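Local coordinates for protein peptidase M14, carboxypeptidase A (Thermoplasmatales archaeon SCGC AB-540-F20, PDB 4XED) that supplies the calcium-binding PKD domain of an M14-type peptidase, a beta-sandwich module that probably serves in protein binding rather than in catalysis, at residues P10-G14 / N25-V29; D32-I38 / K81-N85. One frame throughout, in Å; residues are numbered along the deposited sequence.

Contact 1 of 2, residues P10-G14 / N25-V29; sequences PNVTG and NYTFV
Asn11 faces Val29 and Thr13 faces Thr27 as hydrogen-bonded pairs of an antiparallel ladder whose strands, 11-13 and 25-29, run at 162° to each other. Four backbone bonds hold it, the shortest being Thr27 N to Thr13 O at 2.8 Å, and Asn11 N points almost straight at Val29 O. Val12 and Phe28 form the non-hydrogen-bonded pair between them, side by side on the inward face. With CG1 anti to the backbone N (chi1 -176°), Val12 sets both methyls against the CD2-CE2 flank of the Phe28 ring: CG2 lies 3.7 Å from CD2, and CG1 is equally close to CE2. Strand 11-13 is the edge and 24-29 the middle strand of the three-stranded sheet of the PKD beta-sandwich; Val12 and Phe28 both reach Ala78 in the other sheet, while Tyr26 packs on Leu93 and Val95. The Tyr26 ring also runs beside Gly14, its CD1 3.7 Å from Gly14 CA, and its OH is hydrogen-bonded to Pro15 O. On the outer face, Thr13 OG1 approaches Thr27 CB at 3.7 Å. A water there donates to Thr13 O and Asn25 O and accepts from Thr27 OG1 at 2.9 Å.

Contact 2 of 2, residues D32-I38 / K81-N85; sequences DPNGDNI and KDILN. With CA (calcium ion), chain B.
Asp32 OD1 is gripped by two backbone amides and a calcium ion: Asn34 N donates to it over 2.8 Å, Asp36 N makes a longer bond, and the two arrive from opposite faces of the carboxylate. The first bond closes an Asx turn, superposed on a type I turn from Asp32 to Gly35, which curls the loop round the metal. Asp32 binds the calcium in bidentate fashion, OD2 at 2.4 Å and OD1 slightly farther. Asn34 OD1 and Asp36 OD2 add two more ligands from the same loop, Asp36 OD2 being the nearest of these oxygens to the ion at 2.3 Å. From the other segment, Asp82 contributes OD2, so the metal ties the loop to segment 81-85; Asn4 and Asp5 complete the site. The Asp82 carboxylate stands 66° from the plane of Asp36 and 49° from that of Asp32. Asp82 OD2 lies 3.3 Å from both Asp36 OD2 and Asp32 OD2, a crowding of negative charge that the calcium probably offsets. Asp82 CG sits between its backbone N and carbonyl carbon (chi1 63°), directing OD2 to the metal, while OD1 accepts from Tyr86 N. Beyond the site, Ile83 lays CG1 and CD1 against the Asn37 backbone and side chain. A water joins the segments, accepting from Leu84 N at 3.0 Å and donating a weak bond to Asp36 OD2.

In the fold
The two contacts follow one another along the chain: strand 24-29, which pairs in contact 1, runs into the loop that opens contact 2 at Asp32. Their centres are 18 Å apart and only the chain connects them directly. Contact 1 is near the middle of the domain, about 6 Å from its centre, and belongs to the three-stranded sheet; contact 2 lies about 16 Å out, where the loop leading into strand 38-43 and residue Asp82 hold the calcium. None of the ligands comes from contact 1, whose Pro10 side chain is about 13 Å from the ion. Strand 72-82 links them indirectly, offering Ala78 to the hairpin and Asp82 to the metal.

Contact 1 of 2, residues P10-G14 / N25-V29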
loop_
_atom_site.group_PDB
_atom_site.type_symbol
_atom_site.label_atom_id
_atom_site.label_comp_id
_atom_site.label_asym_id
_atom_site.label_seq_id
_atom_site.Cartn_x
_atom_site.Cartn_y
_atom_site.Cartn_z
ATOM N N PRO A 10 -7.514 1.637 -0.009
ATOM C CA PRO A 10 -6.629 1.446 1.136
ATOM C C PRO A 10 -6.097 2.718 1.751
ATOM O O PRO A 10 -5.931 3.743 1.084
ATOM C CB PRO A 10 -5.475 0.621 0.552
ATOM C CG PRO A 10 -6.104 -0.127 -0.610
ATOM C CD PRO A 10 -7.046 0.860 -1.184
ATOM N N ASN A 11 -5.793 2.596 3.033
ATOM C CA ASN A 11 -5.077 3.606 3.785
ATOM C C ASN A 11 -3.617 3.170 3.952
ATOM O O ASN A 11 -3.337 2.000 4.189
ATOM C CB ASN A 11 -5.723 3.776 5.158
ATOM C CG ASN A 11 -7.080 4.393 5.091
ATOM O OD1 ASN A 11 -7.207 5.615 4.944
ATOM N ND2 ASN A 11 -8.110 3.553 5.075
ATOM N N VAL A 12 -2.712 4.157 3.883
ATOM C CA VAL A 12 -1.274 3.975 4.041
ATOM C C VAL A 12 -0.723 4.995 5.034
ATOM O O VAL A 12 -0.843 6.190 4.772
ATOM C CB VAL A 12 -0.519 4.196 2.691
ATOM C CG1 VAL A 12 0.963 3.897 2.861
ATOM C CG2 VAL A 12 -1.159 3.428 1.538
ATOM N N THR A 13 -0.152 4.555 6.151
ATOM C CA THR A 13 0.485 5.500 7.065
ATOM C C THR A 13 1.924 5.097 7.336
ATOM O O THR A 13 2.257 3.913 7.365
ATOM C CB THR A 13 -0.301 5.667 8.414
ATOM O OG1 THR A 13 -0.356 4.420 9.109
ATOM C CG2 THR A 13 -1.707 6.171 8.162
ATOM N N GLY A 14 2.766 6.091 7.577
ATOM C CA GLY A 14 4.149 5.848 7.937
ATOM C C GLY A 14 4.895 7.152 7.738
ATOM O O GLY A 14 4.289 8.194 7.472
ATOM N N ASN A 25 8.857 1.756 8.016
ATOM C CA ASN A 25 7.674 0.881 8.040
ATOM C C ASN A 25 6.412 1.613 7.648
ATOM O O ASN A 25 6.132 2.698 8.143
ATOM C CB ASN A 25 7.458 0.358 9.461
ATOM C CG ASN A 25 8.556 -0.526 9.917
ATOM O OD1 ASN A 25 8.958 -1.436 9.207
ATOM N ND2 ASN A 25 9.038 -0.291 11.115
ATOM N N TYR A 26 5.637 0.973 6.779
ATOM C CA TYR A 26 4.351 1.486 6.300
ATOM C C TYR A 26 3.233 0.505 6.648
ATOM O O TYR A 26 3.360 -0.694 6.438
ATOM C CB TYR A 26 4.445 1.810 4.775
ATOM C CG TYR A 26 5.438 2.929 4.607
ATOM C CD1 TYR A 26 5.050 4.252 4.688
ATOM C CD2 TYR A 26 6.791 2.662 4.490
ATOM C CE1 TYR A 26 5.973 5.275 4.694
ATOM C CE2 TYR A 26 7.746 3.696 4.456
ATOM C CZ TYR A 26 7.329 4.981 4.581
ATOM O OH TYR A 26 8.291 5.987 4.568
ATOM N N THR A 27 2.153 1.074 7.157
ATOM C CA THR A 27 0.984 0.321 7.571
ATOM C C THR A 27 -0.102 0.486 6.514
ATOM O O THR A 27 -0.444 1.620 6.145
ATOM C CB THR A 27 0.480 0.827 8.923
ATOM O OG1 THR A 27 1.510 0.669 9.896
ATOM C CG2 THR A 27 -0.765 0.076 9.340
ATOM N N PHE A 28 -0.633 -0.644 6.026
ATOM C CA PHE A 28 -1.636 -0.663 4.961
ATOM C C PHE A 28 -2.880 -1.337 5.499
ATOM O O PHE A 28 -2.787 -2.413 6.129
ATOM C CB PHE A 28 -1.141 -1.456 3.745
ATOM C CG PHE A 28 0.096 -0.879 3.101
ATOM C CD1 PHE A 28 1.360 -1.169 3.585
ATOM C CD2 PHE A 28 0.015 -0.060 1.989
ATOM C CE1 PHE A 28 2.503 -0.640 3.014
ATOM C CE2 PHE A 28 1.159 0.476 1.418
ATOM C CZ PHE A 28 2.399 0.162 1.942
ATOM N N VAL A 29 -4.043 -0.772 5.210
ATOM C CA VAL A 29 -5.270 -1.491 5.547
ATOM C C VAL A 29 -6.460 -1.007 4.750
ATOM O O VAL A 29 -6.587 0.180 4.440
ATOM C CB VAL A 29 -5.608 -1.382 7.062
ATOM C CG1 VAL A 29 -5.851 0.058 7.464
ATOM C CG2 VAL A 29 -6.799 -2.278 7.465
HETATM O O HOH W 1 3.709 2.536 9.870
#

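Contact 2 of 2, residues D32-I38 / K81-N85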
loop_
_atom_site.group_PDB
_atom_site.type_symbol
_atom_site.label_atom_id
_atom_site.label_comp_id
_atom_site.label_asym_id
_atom_site.label_seq_id
_atom_site.Cartn_x
_atom_site.Cartn_y
_atom_site.Cartn_z
ATOM N N ASP A 32 -13.227 -4.823 2.751
ATOM C CA ASP A 32 -14.143 -5.114 1.669
ATOM C C ASP A 32 -15.566 -5.091 2.218
ATOM O O ASP A 32 -15.807 -5.689 3.258
ATOM C CB ASP A 32 -13.784 -6.478 1.064
ATOM C CG ASP A 32 -14.686 -6.859 -0.103
ATOM O OD1 ASP A 32 -15.797 -7.401 0.150
ATOM O OD2 ASP A 32 -14.329 -6.585 -1.280
ATOM N N PRO A 33 -16.522 -4.462 1.504
ATOM C CA PRO A 33 -17.883 -4.324 2.034
ATOM C C PRO A 33 -18.594 -5.637 2.245
ATOM O O PRO A 33 -19.553 -5.672 3.017
ATOM C CB PRO A 33 -18.601 -3.515 0.953
ATOM C CG PRO A 33 -17.549 -2.746 0.268
ATOM C CD PRO A 33 -16.338 -3.646 0.286
ATOM N N ASN A 34 -18.141 -6.677 1.558
ATOM C CA ASN A 34 -18.751 -7.995 1.653
ATOM C C ASN A 34 -17.997 -8.894 2.609
ATOM O O ASN A 34 -18.356 -10.067 2.770
ATOM C CB ASN A 34 -18.797 -8.643 0.272
ATOM C CG ASN A 34 -19.225 -7.675 -0.807
ATOM O OD1 ASN A 34 -18.446 -7.265 -1.658
ATOM N ND2 ASN A 34 -20.487 -7.287 -0.763
ATOM N N GLY A 35 -16.940 -8.350 3.216
ATOM C CA GLY A 35 -16.078 -9.097 4.119
ATOM C C GLY A 35 -15.090 -10.026 3.436
ATOM O O GLY A 35 -14.477 -10.870 4.093
ATOM N N ASP A 36 -14.917 -9.861 2.123
ATOM C CA ASP A 36 -14.058 -10.735 1.338
ATOM C C ASP A 36 -12.595 -10.552 1.721
ATOM O O ASP A 36 -12.165 -9.462 2.083
ATOM C CB ASP A 36 -14.173 -10.386 -0.140
ATOM C CG ASP A 36 -15.576 -10.574 -0.694
ATOM O OD1 ASP A 36 -16.328 -11.449 -0.201
ATOM O OD2 ASP A 36 -15.917 -9.874 -1.663
ATOM N N ASN A 37 -11.825 -11.635 1.621
ATOM C CA ASN A 37 -10.381 -11.537 1.643
ATOM C C ASN A 37 -9.910 -10.704 0.471
ATOM O O ASN A 37 -10.576 -10.650 -0.581
ATOM C CB ASN A 37 -9.748 -12.914 1.546
ATOM C CG ASN A 37 -9.920 -13.746 2.788
ATOM O OD1 ASN A 37 -10.275 -13.266 3.864
ATOM N ND2 ASN A 37 -9.660 -15.028 2.639
ATOM N N ILE A 38 -8.787 -10.015 0.652
ATOM C CA ILE A 38 -8.241 -9.162 -0.412
ATOM C C ILE A 38 -6.724 -9.291 -0.560
ATOM O O ILE A 38 -6.021 -9.698 0.371
ATOM C CB ILE A 38 -8.607 -7.627 -0.263
ATOM C CG1 ILE A 38 -7.792 -6.901 0.830
ATOM C CG2 ILE A 38 -10.103 -7.451 -0.047
ATOM C CD1 ILE A 38 -8.133 -7.261 2.242
ATOM N N LYS A 81 -7.800 -5.747 -4.269
ATOM C CA LYS A 81 -8.842 -6.423 -5.019
ATOM C C LYS A 81 -9.306 -7.611 -4.215
ATOM O O LYS A 81 -8.555 -8.232 -3.473
ATOM C CB LYS A 81 -8.375 -6.852 -6.399
ATOM C CG LYS A 81 -7.465 -8.045 -6.419
ATOM C CD LYS A 81 -6.998 -8.346 -7.851
ATOM C CE LYS A 81 -5.990 -9.450 -7.841
ATOM N NZ LYS A 81 -5.568 -9.826 -9.220
ATOM N N ASP A 82 -10.581 -7.907 -4.330
ATOM C CA ASP A 82 -11.099 -9.051 -3.627
ATOM C C ASP A 82 -10.882 -10.358 -4.401
ATOM O O ASP A 82 -10.221 -10.375 -5.410
ATOM C CB ASP A 82 -12.570 -8.816 -3.255
ATOM C CG ASP A 82 -13.508 -8.643 -4.443
ATOM O OD1 ASP A 82 -13.173 -8.992 -5.585
ATOM O OD2 ASP A 82 -14.647 -8.185 -4.194
ATOM N N ILE A 83 -11.447 -11.462 -3.903
ATOM C CA ILE A 83 -11.227 -12.775 -4.473
ATOM C C ILE A 83 -11.823 -12.873 -5.865
ATOM O O ILE A 83 -11.313 -13.622 -6.697
ATOM C CB ILE A 83 -11.804 -13.881 -3.548
ATOM C CG1 ILE A 83 -11.146 -13.786 -2.171
ATOM C CG2 ILE A 83 -11.629 -15.265 -4.145
ATOM C CD1 ILE A 83 -9.594 -13.692 -2.194
ATOM N N LEU A 84 -12.879 -12.109 -6.127
ATOM C CA LEU A 84 -13.472 -11.987 -7.458
ATOM C C LEU A 84 -12.771 -10.973 -8.369
ATOM O O LEU A 84 -13.234 -10.691 -9.472
ATOM C CB LEU A 84 -14.960 -11.647 -7.321
ATOM C CG LEU A 84 -15.827 -12.792 -6.762
ATOM C CD1 LEU A 84 -17.171 -12.283 -6.310
ATOM C CD2 LEU A 84 -16.014 -13.959 -7.748
ATOM N N ASN A 85 -11.644 -10.443 -7.910
ATOM C CA ASN A 85 -10.786 -9.572 -8.706
ATOM C C ASN A 85 -11.367 -8.198 -9.010
ATOM O O ASN A 85 -10.893 -7.521 -9.925
ATOM C CB ASN A 85 -10.263 -10.308 -9.945
ATOM C CG ASN A 85 -9.426 -11.487 -9.558
ATOM O OD1 ASN A 85 -8.477 -11.349 -8.796
ATOM N ND2 ASN A 85 -9.796 -12.667 -10.043
HETATM CA CA CA B . -16.157 -7.687 -2.440
HETATM O O HOH W 2 -14.446 -11.530 -3.666
#